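Local coordinates for protein extracellular subtilisin-like serine proteinase (Vibrio sp. PA-44, PDB 1SH7) that probably cleaves peptide bonds as a calcium-binding, cold-adapted secreted endopeptidase of the subtilisin (S8) family, this chain being its catalytic domain, at residues A[12-17]-A[252-257]; A[49-54]-A[89-94]; A[135-140]-A[165-170]; A[156-161]-A[188-193]; A[200-205]-A[215-220]. All blocks are in the same frame, centred on the assembly; numbering follows the deposited sequence.

Interaction 1: A[12-17]-A[252-257]; sequences DQRNLP and RASENK. With CA (calcium ion), chain E.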
# COMPACT_ATOMS: atom_id res chain seq x y z
N ASP A 12 -13.52 -5.93 3.14
CA ASP A 12 -14.58 -6.50 2.30
C ASP A 12 -16.02 -6.27 2.82
O ASP A 12 -16.94 -6.98 2.39
CB ASP A 12 -14.37 -8.00 2.09
CG ASP A 12 -14.78 -8.82 3.32
OD1 ASP A 12 -15.04 -10.03 3.19
OD2 ASP A 12 -14.89 -8.32 4.46
N GLN A 13 -16.19 -5.31 3.73
CA GLN A 13 -17.49 -5.01 4.35
C GLN A 13 -17.56 -3.56 4.77
O GLN A 13 -16.53 -2.90 5.00
CB GLN A 13 -17.77 -5.96 5.53
CG GLN A 13 -16.72 -5.92 6.64
CD GLN A 13 -17.05 -6.92 7.73
OE1 GLN A 13 -16.68 -8.09 7.61
NE2 GLN A 13 -17.78 -6.49 8.76
N ARG A 14 -18.79 -3.07 4.83
CA ARG A 14 -19.07 -1.67 5.09
C ARG A 14 -18.97 -1.34 6.58
O ARG A 14 -18.38 -0.36 6.95
CB ARG A 14 -20.47 -1.34 4.56
CG ARG A 14 -20.60 -1.41 3.04
CD ARG A 14 -19.67 -0.47 2.33
NE ARG A 14 -19.87 -0.46 0.88
CZ ARG A 14 -19.03 0.14 0.04
NH1 ARG A 14 -17.97 0.75 0.52
NH2 ARG A 14 -19.24 0.14 -1.28
N ASN A 15 -19.57 -2.19 7.43
CA ASN A 15 -19.78 -1.83 8.82
C ASN A 15 -19.20 -2.85 9.78
O ASN A 15 -19.04 -3.99 9.45
CB ASN A 15 -21.28 -1.70 9.10
CG ASN A 15 -21.87 -0.43 8.55
OD1 ASN A 15 -21.38 0.69 8.82
ND2 ASN A 15 -22.90 -0.58 7.76
N LEU A 16 -18.91 -2.43 11.00
CA LEU A 16 -18.62 -3.41 12.04
C LEU A 16 -19.98 -4.02 12.45
O LEU A 16 -21.01 -3.40 12.19
CB LEU A 16 -17.91 -2.76 13.22
CG LEU A 16 -16.50 -2.22 12.95
CD1 LEU A 16 -15.96 -1.38 14.12
CD2 LEU A 16 -15.56 -3.35 12.61
N PRO A 17 -20.00 -5.20 13.06
CA PRO A 17 -18.81 -5.96 13.48
C PRO A 17 -18.12 -6.74 12.37
O PRO A 17 -18.73 -7.03 11.34
CB PRO A 17 -19.41 -6.97 14.49
CG PRO A 17 -20.76 -7.25 13.95
CD PRO A 17 -21.25 -5.92 13.40
N ARG A 252 -15.71 3.76 -4.41
CA ARG A 252 -16.01 2.49 -3.74
C ARG A 252 -15.81 2.48 -2.21
O ARG A 252 -16.29 1.56 -1.52
CB ARG A 252 -15.20 1.36 -4.35
CG ARG A 252 -15.59 1.06 -5.78
CD ARG A 252 -14.76 0.02 -6.44
NE ARG A 252 -15.36 -0.35 -7.73
CZ ARG A 252 -14.88 -1.25 -8.56
NH1 ARG A 252 -13.75 -1.89 -8.27
NH2 ARG A 252 -15.55 -1.53 -9.68
N ALA A 253 -15.15 3.51 -1.67
CA ALA A 253 -14.77 3.51 -0.26
C ALA A 253 -16.03 3.61 0.60
O ALA A 253 -17.01 4.21 0.21
CB ALA A 253 -13.85 4.69 0.08
N SER A 254 -15.94 3.02 1.77
CA SER A 254 -16.96 3.15 2.82
C SER A 254 -16.87 4.51 3.48
O SER A 254 -15.78 4.96 3.85
CB SER A 254 -16.75 2.05 3.88
OG SER A 254 -16.72 0.78 3.28
N GLU A 255 -18.00 5.19 3.59
CA GLU A 255 -18.04 6.58 4.08
C GLU A 255 -18.49 6.69 5.53
O GLU A 255 -19.38 5.98 5.96
CB GLU A 255 -19.06 7.40 3.28
CG GLU A 255 -18.78 7.46 1.80
CD GLU A 255 -19.86 8.25 1.02
OE1 GLU A 255 -19.48 8.92 0.05
OE2 GLU A 255 -21.07 8.21 1.37
N ASN A 256 -17.89 7.63 6.27
CA ASN A 256 -18.33 7.98 7.62
C ASN A 256 -18.31 6.84 8.63
O ASN A 256 -19.12 6.84 9.55
CB ASN A 256 -19.72 8.61 7.58
CG ASN A 256 -19.73 9.89 6.80
OD1 ASN A 256 -20.47 10.03 5.82
ND2 ASN A 256 -18.89 10.83 7.22
N LYS A 257 -17.37 5.91 8.47
CA LYS A 257 -17.18 4.79 9.43
C LYS A 257 -16.11 5.05 10.51
O LYS A 257 -16.12 4.40 11.58
CB LYS A 257 -16.82 3.49 8.71
CG LYS A 257 -17.65 3.22 7.50
CD LYS A 257 -19.10 3.06 7.85
CE LYS A 257 -19.87 2.73 6.61
NZ LYS A 257 -21.36 2.62 6.85
CA CA E . -15.22 -9.44 6.50
O HOH W 1 -17.04 -10.13 5.26
O HOH W 2 -14.64 -0.67 4.17

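Interaction 2: A[49-54]-A[89-94]; sequences GRSVSG and VNIVGV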
# COMPACT_ATOMS: atom_id res chain seq x y z
N GLY A 49 6.54 -18.23 -4.98
CA GLY A 49 7.21 -17.93 -6.23
C GLY A 49 6.80 -16.69 -7.01
O GLY A 49 7.45 -16.37 -8.01
N ARG A 50 5.79 -15.96 -6.55
CA ARG A 50 5.30 -14.76 -7.24
C ARG A 50 6.13 -13.50 -6.97
O ARG A 50 5.90 -12.46 -7.58
CB ARG A 50 3.83 -14.49 -6.86
CG ARG A 50 2.83 -15.45 -7.49
CD ARG A 50 1.42 -15.46 -6.86
NE ARG A 50 1.41 -15.76 -5.42
CZ ARG A 50 1.22 -14.87 -4.42
NH1 ARG A 50 1.21 -15.27 -3.15
NH2 ARG A 50 0.96 -13.59 -4.70
N SER A 51 7.06 -13.58 -6.03
CA SER A 51 8.01 -12.49 -5.82
C SER A 51 9.38 -12.68 -6.52
O SER A 51 9.99 -13.76 -6.43
CB SER A 51 8.21 -12.27 -4.31
OG SER A 51 8.95 -11.08 -4.07
N VAL A 52 9.85 -11.64 -7.21
CA VAL A 52 11.20 -11.64 -7.78
C VAL A 52 11.88 -10.29 -7.48
O VAL A 52 11.23 -9.30 -7.14
CB VAL A 52 11.17 -11.84 -9.33
CG1 VAL A 52 10.44 -13.17 -9.73
CG2 VAL A 52 10.53 -10.60 -10.02
N SER A 53 13.20 -10.26 -7.61
CA SER A 53 13.95 -9.05 -7.40
C SER A 53 13.73 -8.07 -8.58
O SER A 53 13.54 -8.48 -9.72
CB SER A 53 15.46 -9.38 -7.26
OG SER A 53 15.75 -9.98 -6.01
N GLY A 54 13.77 -6.78 -8.28
CA GLY A 54 13.68 -5.75 -9.30
C GLY A 54 15.09 -5.18 -9.48
O GLY A 54 15.85 -5.58 -10.38
N VAL A 89 -1.15 -11.95 -7.00
CA VAL A 89 -0.46 -10.83 -7.62
C VAL A 89 1.02 -11.16 -7.80
O VAL A 89 1.57 -12.01 -7.10
CB VAL A 89 -0.66 -9.52 -6.78
CG1 VAL A 89 0.21 -9.53 -5.56
CG2 VAL A 89 -0.46 -8.27 -7.62
N ASN A 90 1.65 -10.52 -8.77
CA ASN A 90 3.09 -10.55 -8.89
C ASN A 90 3.71 -9.46 -8.04
O ASN A 90 3.19 -8.33 -7.98
CB ASN A 90 3.49 -10.39 -10.36
CG ASN A 90 2.95 -11.51 -11.22
OD1 ASN A 90 3.37 -12.64 -11.06
ND2 ASN A 90 1.98 -11.19 -12.13
N ILE A 91 4.83 -9.77 -7.39
CA ILE A 91 5.54 -8.83 -6.54
C ILE A 91 6.93 -8.61 -7.11
O ILE A 91 7.60 -9.60 -7.45
CB ILE A 91 5.65 -9.40 -5.09
CG1 ILE A 91 4.24 -9.57 -4.44
CG2 ILE A 91 6.58 -8.55 -4.26
CD1 ILE A 91 3.56 -8.24 -4.00
N VAL A 92 7.38 -7.35 -7.17
CA VAL A 92 8.72 -6.99 -7.56
C VAL A 92 9.35 -6.12 -6.48
O VAL A 92 8.76 -5.08 -6.10
CB VAL A 92 8.75 -6.29 -8.95
CG1 VAL A 92 10.18 -5.88 -9.31
CG2 VAL A 92 8.20 -7.22 -10.03
N GLY A 93 10.53 -6.53 -5.99
CA GLY A 93 11.27 -5.78 -4.96
C GLY A 93 12.09 -4.64 -5.54
O GLY A 93 12.86 -4.84 -6.47
N VAL A 94 11.88 -3.43 -5.03
CA VAL A 94 12.69 -2.26 -5.42
C VAL A 94 13.32 -1.70 -4.16
O VAL A 94 12.71 -0.94 -3.40
CB VAL A 94 11.85 -1.19 -6.16
CG1 VAL A 94 12.72 -0.05 -6.68
CG2 VAL A 94 11.08 -1.83 -7.31

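Interaction 3: A[135-140]-A[165-170]; sequences TALDSA and TSPARV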
# COMPACT_ATOMS: atom_id res chain seq x y z
N THR A 135 10.94 18.58 -3.07
CA THR A 135 10.31 18.78 -4.37
C THR A 135 10.88 17.81 -5.42
O THR A 135 10.16 17.40 -6.32
CB THR A 135 10.33 20.25 -4.87
OG1 THR A 135 11.65 20.63 -5.25
CG2 THR A 135 9.92 21.21 -3.74
N ALA A 136 12.13 17.41 -5.27
CA ALA A 136 12.74 16.48 -6.22
C ALA A 136 12.07 15.10 -6.17
O ALA A 136 11.74 14.53 -7.22
CB ALA A 136 14.23 16.35 -6.00
N LEU A 137 11.88 14.57 -4.97
CA LEU A 137 11.16 13.29 -4.81
C LEU A 137 9.69 13.40 -5.25
O LEU A 137 9.16 12.50 -5.89
CB LEU A 137 11.23 12.81 -3.36
CG LEU A 137 10.55 11.49 -2.98
CD1 LEU A 137 10.96 10.32 -3.92
CD2 LEU A 137 10.86 11.18 -1.49
N ASP A 138 9.05 14.51 -4.90
CA ASP A 138 7.66 14.77 -5.32
C ASP A 138 7.55 14.75 -6.83
O ASP A 138 6.61 14.19 -7.40
CB ASP A 138 7.17 16.14 -4.85
CG ASP A 138 6.95 16.23 -3.37
OD1 ASP A 138 7.10 15.21 -2.65
OD2 ASP A 138 6.58 17.32 -2.83
N SER A 139 8.51 15.38 -7.50
CA SER A 139 8.52 15.48 -8.96
C SER A 139 8.73 14.12 -9.63
O SER A 139 8.05 13.80 -10.63
CB SER A 139 9.57 16.51 -9.41
OG SER A 139 9.17 17.79 -8.96
N ALA A 140 9.60 13.30 -9.08
CA ALA A 140 9.81 11.94 -9.59
C ALA A 140 8.55 11.08 -9.44
O ALA A 140 8.21 10.32 -10.34
CB ALA A 140 10.97 11.28 -8.86
N THR A 165 5.01 16.04 4.61
CA THR A 165 5.78 14.81 4.39
C THR A 165 5.84 14.55 2.89
O THR A 165 4.82 14.71 2.21
CB THR A 165 5.08 13.62 5.09
OG1 THR A 165 5.39 13.65 6.48
CG2 THR A 165 5.62 12.25 4.60
N SER A 166 7.02 14.19 2.37
CA SER A 166 7.17 13.69 0.98
C SER A 166 7.49 12.19 1.07
O SER A 166 8.24 11.81 1.93
CB SER A 166 8.35 14.39 0.27
OG SER A 166 8.02 15.69 -0.18
N PRO A 167 6.99 11.35 0.17
CA PRO A 167 6.11 11.75 -0.94
C PRO A 167 4.62 11.88 -0.60
O PRO A 167 3.89 12.17 -1.51
CB PRO A 167 6.27 10.60 -1.93
CG PRO A 167 6.47 9.42 -1.07
CD PRO A 167 7.37 9.92 0.07
N ALA A 168 4.18 11.66 0.64
CA ALA A 168 2.74 11.71 0.98
C ALA A 168 1.95 12.87 0.40
O ALA A 168 0.76 12.74 0.04
CB ALA A 168 2.56 11.74 2.49
N ARG A 169 2.58 14.03 0.35
CA ARG A 169 1.87 15.24 -0.04
C ARG A 169 1.62 15.36 -1.54
O ARG A 169 0.83 16.20 -1.95
CB ARG A 169 2.59 16.46 0.50
CG ARG A 169 3.92 16.76 -0.17
CD ARG A 169 4.57 17.95 0.45
NE ARG A 169 5.71 18.40 -0.30
CZ ARG A 169 5.91 19.64 -0.71
NH1 ARG A 169 5.01 20.60 -0.46
NH2 ARG A 169 7.03 19.92 -1.36
N VAL A 170 2.24 14.52 -2.37
CA VAL A 170 2.05 14.59 -3.84
C VAL A 170 0.57 14.44 -4.19
O VAL A 170 0.00 13.35 -3.97
CB VAL A 170 2.85 13.51 -4.57
CG1 VAL A 170 2.47 13.42 -6.07
CG2 VAL A 170 4.35 13.78 -4.47

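Interaction 4: A[156-161]-A[188-193]; sequences GNSNAD and FSNWGS. With PMS (phenylmethanesulfonic acid), chain F.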
# COMPACT_ATOMS: atom_id res chain seq x y z
N GLY A 156 2.33 8.80 7.03
CA GLY A 156 3.31 9.05 8.05
C GLY A 156 2.67 8.86 9.41
O GLY A 156 1.44 8.77 9.53
N ASN A 157 3.52 8.77 10.43
CA ASN A 157 3.12 8.29 11.76
C ASN A 157 3.42 9.25 12.92
O ASN A 157 3.66 8.81 14.05
CB ASN A 157 3.84 7.00 12.08
CG ASN A 157 3.70 5.98 11.03
OD1 ASN A 157 2.61 5.76 10.50
ND2 ASN A 157 4.80 5.34 10.69
N SER A 158 3.38 10.54 12.63
CA SER A 158 3.69 11.58 13.62
C SER A 158 2.46 12.27 14.23
O SER A 158 2.59 13.35 14.85
CB SER A 158 4.55 12.65 12.94
OG SER A 158 5.80 12.12 12.57
N ASN A 159 1.27 11.71 14.04
CA ASN A 159 0.05 12.42 14.45
C ASN A 159 0.08 13.88 13.98
O ASN A 159 -0.29 14.79 14.75
CB ASN A 159 -0.14 12.33 15.98
CG ASN A 159 -1.49 12.88 16.45
OD1 ASN A 159 -2.51 12.79 15.73
ND2 ASN A 159 -1.50 13.49 17.64
N ALA A 160 0.51 14.10 12.72
CA ALA A 160 0.71 15.41 12.12
C ALA A 160 0.05 15.53 10.75
O ALA A 160 -0.50 14.53 10.22
CB ALA A 160 2.21 15.70 12.00
N ASP A 161 0.10 16.73 10.18
CA ASP A 161 -0.43 16.98 8.86
C ASP A 161 0.44 16.28 7.82
O ASP A 161 1.62 16.62 7.67
CB ASP A 161 -0.47 18.50 8.57
CG ASP A 161 -1.32 18.85 7.38
OD1 ASP A 161 -1.34 18.10 6.39
OD2 ASP A 161 -2.05 19.88 7.33
N PHE A 188 -1.36 7.31 16.09
CA PHE A 188 -0.10 7.80 15.50
C PHE A 188 -0.31 8.34 14.07
O PHE A 188 0.56 8.98 13.50
CB PHE A 188 0.98 6.69 15.47
CG PHE A 188 0.53 5.45 14.74
CD1 PHE A 188 0.44 5.44 13.34
CD2 PHE A 188 0.15 4.32 15.42
CE1 PHE A 188 -0.06 4.31 12.68
CE2 PHE A 188 -0.32 3.23 14.77
CZ PHE A 188 -0.40 3.22 13.40
N SER A 189 -1.46 8.03 13.47
CA SER A 189 -1.63 8.33 12.04
C SER A 189 -1.58 9.80 11.71
O SER A 189 -2.30 10.62 12.29
CB SER A 189 -2.97 7.79 11.53
OG SER A 189 -3.01 7.97 10.12
N ASN A 190 -0.81 10.14 10.69
CA ASN A 190 -0.94 11.48 10.14
C ASN A 190 -2.37 11.61 9.55
O ASN A 190 -3.13 10.64 9.41
CB ASN A 190 0.14 11.75 9.08
CG ASN A 190 1.51 12.05 9.65
OD1 ASN A 190 2.48 12.23 8.89
ND2 ASN A 190 1.62 12.12 10.95
N TRP A 191 -2.73 12.86 9.28
CA TRP A 191 -4.10 13.28 9.05
C TRP A 191 -4.09 14.46 8.09
O TRP A 191 -3.02 14.92 7.69
CB TRP A 191 -4.81 13.64 10.39
CG TRP A 191 -3.99 14.47 11.36
CD1 TRP A 191 -3.38 14.02 12.48
CD2 TRP A 191 -3.74 15.87 11.29
NE1 TRP A 191 -2.72 15.06 13.11
CE2 TRP A 191 -2.92 16.20 12.39
CE3 TRP A 191 -4.09 16.88 10.40
CZ2 TRP A 191 -2.47 17.50 12.62
CZ3 TRP A 191 -3.64 18.17 10.63
CH2 TRP A 191 -2.84 18.46 11.74
N GLY A 192 -5.28 14.95 7.72
CA GLY A 192 -5.41 16.18 6.93
C GLY A 192 -5.84 16.08 5.47
O GLY A 192 -6.17 15.01 4.92
N SER A 193 -5.80 17.25 4.83
CA SER A 193 -6.24 17.40 3.45
C SER A 193 -5.45 16.58 2.41
O SER A 193 -5.96 16.37 1.33
CB SER A 193 -6.15 18.88 3.05
OG SER A 193 -4.81 19.31 3.06
C PMS F . 7.46 3.32 7.79
S PMS F . 5.74 3.84 7.36
C1 PMS F . 7.87 3.93 9.12
C2 PMS F . 7.90 3.14 10.27
C3 PMS F . 8.27 3.71 11.49
C4 PMS F . 8.61 5.06 11.56
C5 PMS F . 8.58 5.84 10.41
C6 PMS F . 8.21 5.28 9.19
O2S PMS F . 5.90 5.58 6.89
O1S PMS F . 4.87 3.65 8.74
O HOH W 3 -2.78 16.10 5.17
O HOH W 4 -4.79 19.32 6.48

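Interaction 5: A[200-205]-A[215-220]; sequences PGSQIK and TISGTS. With PMS (phenylmethanesulfonic acid), chain F.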
# COMPACT_ATOMS: atom_id res chain seq x y z
N PRO A 200 -6.68 -0.35 7.17
CA PRO A 200 -6.12 -1.04 8.33
C PRO A 200 -4.59 -0.90 8.48
O PRO A 200 -3.83 -1.27 7.58
CB PRO A 200 -6.52 -2.50 8.08
CG PRO A 200 -7.82 -2.39 7.35
CD PRO A 200 -7.55 -1.24 6.37
N GLY A 201 -4.16 -0.38 9.63
CA GLY A 201 -2.73 -0.22 9.88
C GLY A 201 -2.19 -0.50 11.26
O GLY A 201 -0.96 -0.60 11.44
N SER A 202 -3.08 -0.67 12.24
CA SER A 202 -2.71 -1.06 13.59
C SER A 202 -2.79 -2.58 13.76
O SER A 202 -3.78 -3.20 13.39
CB SER A 202 -3.60 -0.33 14.60
OG SER A 202 -3.17 1.05 14.68
N GLN A 203 -1.71 -3.17 14.29
CA GLN A 203 -1.63 -4.59 14.61
C GLN A 203 -1.90 -5.44 13.41
O GLN A 203 -2.87 -6.23 13.37
CB GLN A 203 -2.58 -4.92 15.74
CG GLN A 203 -2.06 -4.40 17.01
CD GLN A 203 -3.02 -3.54 17.71
OE1 GLN A 203 -4.01 -4.05 18.28
NE2 GLN A 203 -2.78 -2.23 17.68
N ILE A 204 -1.06 -5.26 12.41
CA ILE A 204 -1.19 -6.03 11.17
C ILE A 204 -0.17 -7.17 11.09
O ILE A 204 1.06 -6.93 11.11
CB ILE A 204 -1.00 -5.12 9.90
CG1 ILE A 204 -2.01 -3.96 9.88
CG2 ILE A 204 -1.11 -5.94 8.63
CD1 ILE A 204 -3.45 -4.35 9.91
N LYS A 205 -0.67 -8.39 10.96
CA LYS A 205 0.19 -9.57 10.83
C LYS A 205 0.58 -9.80 9.37
O LYS A 205 -0.28 -9.86 8.50
CB LYS A 205 -0.48 -10.82 11.35
CG LYS A 205 0.48 -12.02 11.40
CD LYS A 205 -0.23 -13.25 11.91
CE LYS A 205 0.74 -14.40 11.95
NZ LYS A 205 0.12 -15.52 12.65
N THR A 215 3.88 -8.90 13.66
CA THR A 215 2.69 -8.06 13.76
C THR A 215 3.16 -6.65 14.10
O THR A 215 3.78 -6.41 15.15
CB THR A 215 1.74 -8.61 14.83
OG1 THR A 215 1.27 -9.92 14.43
CG2 THR A 215 0.49 -7.76 14.89
N ILE A 216 2.93 -5.71 13.21
CA ILE A 216 3.32 -4.34 13.47
C ILE A 216 2.26 -3.35 13.01
O ILE A 216 1.30 -3.71 12.34
CB ILE A 216 4.71 -4.03 12.79
CG1 ILE A 216 4.67 -4.37 11.31
CG2 ILE A 216 5.82 -4.84 13.47
CD1 ILE A 216 6.02 -4.14 10.57
N SER A 217 2.47 -2.09 13.40
CA SER A 217 1.54 -0.99 13.16
C SER A 217 2.24 0.18 12.47
O SER A 217 3.36 0.56 12.83
CB SER A 217 0.92 -0.47 14.46
OG SER A 217 0.40 -1.52 15.23
N GLY A 218 1.54 0.77 11.50
CA GLY A 218 1.95 2.01 10.90
C GLY A 218 1.12 2.32 9.70
O GLY A 218 0.46 1.43 9.15
N THR A 219 1.17 3.58 9.25
CA THR A 219 0.59 3.90 7.93
C THR A 219 1.29 3.07 6.85
O THR A 219 0.76 2.91 5.77
CB THR A 219 0.63 5.39 7.60
OG1 THR A 219 1.97 5.93 7.70
CG2 THR A 219 -0.24 6.18 8.59
N SER A 220 2.49 2.58 7.16
CA SER A 220 3.22 1.70 6.25
C SER A 220 2.52 0.36 6.00
O SER A 220 2.76 -0.27 4.96
CB SER A 220 4.59 1.41 6.84
OG SER A 220 5.47 2.45 6.54
C PMS F . 7.46 3.32 7.79
S PMS F . 5.74 3.84 7.36
C1 PMS F . 7.87 3.93 9.12
C2 PMS F . 7.90 3.14 10.27
C3 PMS F . 8.27 3.71 11.49
C4 PMS F . 8.61 5.06 11.56
C5 PMS F . 8.58 5.84 10.41
C6 PMS F . 8.21 5.28 9.19
O2S PMS F . 5.90 5.58 6.89
O1S PMS F . 4.87 3.65 8.74

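Interaction 1: A[12-17]-A[252-257]
The backbone carbonyl of Arg252 is gripped by the guanidinium of Arg14: NH1 reaches Arg252 O at 2.8 Å with an N-H...O angle of 162°, and NH2 adds a weak second bond to the same oxygen. Arg14 NH1 also donates to Ser254 OG at 3.0 Å, and both acceptors lie close to the guanidinium plane, at its edge. A bend at chi2 (-59°) in the Arg14 side chain carries CD past Ser254 OG and swings the charged end onto the other segment. Asp274 forms a salt bridge with NH2, and Tyr270 a cation-pi contact, so the rotation of the group is well defined. The loop 12-17, which follows helix 6-11, is thereby tied to the short strand 254-255 just after helix 242-252. A water links Gln13 O and Ser254 OG. Farther along, Lys257 NZ meets Asn15 OD1 at 2.8 Å, tilted from the amide's carbonyl plane, the two side chains crossing at about a right angle. On the far side of the loop, Asp12 OD2 and Gln13 OE1 bind a calcium ion together with Asp9, Asp19 and Asn21, while Gln13 NE2 turns back to Asn15 O at 2.9 Å and to Pro17 O.

Interaction 2: A[49-54]-A[89-94]
Backbone hydrogen bonds zip Arg50 to Val52 against Ile91 to Gly93 in parallel register. Ile91 N points almost straight at Arg50 O (2.9 Å, 177°), Val52 N donates to Ile91 O, and Gly93 N reaches Val52 O at 3.1 Å; a weak bond from Gly54 N to Gly93 O ends the ladder, and the Ser64 hydroxyl also bonds to both of these atoms. Between these rungs, CA-H...O contacts run from Ser51 to Ile91 O and from Val92 to Val52 O. One side-chain bond extends the pairing backward: the Arg50 chain bends at chi3 (-57°) to fold round the Val89 carbonyl, and Arg50 NH2 meets a lone pair of Val89 O in the carbonyl plane at 2.9 Å. Gly79 O takes a further bond from that NH2. Side-chain packing is sparse. Val52 CG2 lies 4.1 Å from Val92 CG2 on one face of the sheet, Val92 CG1 rests 3.5 Å from Gly54 CA, and on the other face Ile91 CG2 packs on Ser51 OG, whose polar partner is Asn42. The two strands belong to a beta-alpha-beta unit that crosses over through helix 70-79; strand 51-56 forms one outer edge of the seven-stranded parallel sheet, and strand 90-95 lies between it and strand 32-37.

Interaction 3: A[135-140]-A[165-170]
Asp138 holds two partners with its two carboxylate oxygens. Asp138 OD1 accepts the hydroxyl hydrogen of Ser166 OG at 2.7 Å, approached on the syn side but 31° out of the carboxylate plane, and Asp138 OD2 makes a salt bridge to Arg169 NE at 2.9 Å. Arg169 NH2 is almost as near to OD2, which comes in obliquely; the two planes are turned 53° apart, and the side chains cross at about a right angle. Arg169 starts out with CG between its backbone N and carbonyl carbon (chi1 70°) and then runs extended to NE, which brings the charge alongside the helix. Ser166 OG also accepts from Ser134 N, just ahead of the helix, so the hydroxyl bridges the start of the helix and the acid.

Around this polar centre van der Waals packing takes over. Val170 CG2 sits 3.6 Å from Asp138 CA, its side chain sliding past that of Asp138 in the opposite direction. Leu137 CD2 touches Pro167 CD at 4.0 Å; the cis peptide before Pro167 and the type I turn from Pro167 to Val170 shape this loop. At the outer edge Thr135 CG2 meets the rim of the guanidinium. Helix 135-146 is thus clasped by the loop joining strands 150-154 and 174-179, while Leu137 also packs on Val108 and Ile109 of helix 105-118.

Interaction 4: A[156-161]-A[188-193]
Two irregular loops run alongside each other in the same direction, from Gly156 to Asp161 and from Phe188 to Trp191, tied by Asn190 N to Gly156 O (2.9 Å), Asn159 N to Phe188 O and Trp191 N to Ala160 O, with a single bridge between Asp161 and Trp191. The Asn190 side chain is tucked into the bend of the first loop, beside Gly156, Ser158 and Ala160. With chi1 at 44°, Trp191 folds its indole back over the peptide linking Ala160 to Asp161: Ala160 C and Asp161 N lie over one face, toward its rim. Trp191 NE1 makes a weak bond at the ring edge to Asn159 O (2.9 Å), and Asp161 CB touches Trp191 CZ3, 3.8 Å away. Arg262 adds a cation-pi contact to the indole. Asp161 OD1, which also accepts from Cys163 N, shares a water with Trp191 O; a second water joins OD2 to Ser193 N.

At the other end Phe188 lies beside Asn157, pointing the same way, with Phe188 CD1 3.6 Å from Asn157 OD1 and the ring nearly perpendicular to the amide. Thr219 OG1 bonds to that OD1 and helps set the amide's rotation. Asn157 ND2 then donates to O1S of the bound phenylmethanesulfonyl group (2.6 Å, 172°), consistent with the oxyanion-hole asparagine of subtilases, which stabilises the negative oxygen of the tetrahedral intermediate.

Interaction 5: A[200-205]-A[215-220]
Gly201 O accepts from Gly218 N at 2.9 Å and also receives a CA-H...O contact from Ser217. Beside this bond, Ser217 OG accepts from Gln203 N at 2.8 Å, a nearly straight bond (166°). That OG stands anti to the carbonyl carbon (chi1 -50°), which brings it over the turn at Ser202 and Gln203. Ile204 and Ile216 then form a hydrogen-bonded antiparallel pair, with Ile204 N to Ile216 O at 2.8 Å and Ile216 N to Ile204 O at 3.1 Å, the latter coming from above the carbonyl plane. Lys205 and Thr215 make the next, non-hydrogen-bonded pair: Thr215 OG1 lies 3.7 Å from Lys205 CB, while its CG2 leans on the Gln203 backbone. The extended chain of Lys205 takes NZ to a hydrogen bond with Tyr83 OH.

Outside this ladder, the two isoleucines share one face of the hairpin and pack on Met221 of helix 219-236; Ile204 also meets Trp6 of helix 6-11, and Ile216 meets His73 of helix 70-79. Gly218, fixed by Gly201, occupies the N-cap of helix 219-236. Thr219 follows, its OG1 bonded to Gly156 N, and then Ser220, whose OG is covalently joined to the sulfur of the phenylmethanesulfonyl group at 1.6 Å. That adduct marks Ser220 as the reactive serine; Asp37 and His70 are the predicted partners of its charge relay. Strands 204-207 and 213-216 form a beta hairpin leading straight into the nucleophile at the start of a helix, as in the catalytic site of subtilisin-like serine proteases.

In the fold
Interactions 4 and 5 meet at the active site and both touch the phenylmethanesulfonyl group; their centres are about 15 Å apart, and Phe188 CE1 packs on Gly218 CA at 3.5 Å. Interaction 3 adjoins interaction 4 through Thr165 and Asn190, and their segments alternate along the chain, so the loop after strand 150-154 serves both; the side chain of Pro167 comes within about 8 Å of the bound inhibitor. Interaction 2 lies toward the outer edge of the main sheet, its centre about 21 Å from that of interaction 5. Interaction 1, about 30 Å from interaction 2 between centres and across the chain's centre, joins segments near the two ends of the chain, and the other four contacts fall between them in sequence.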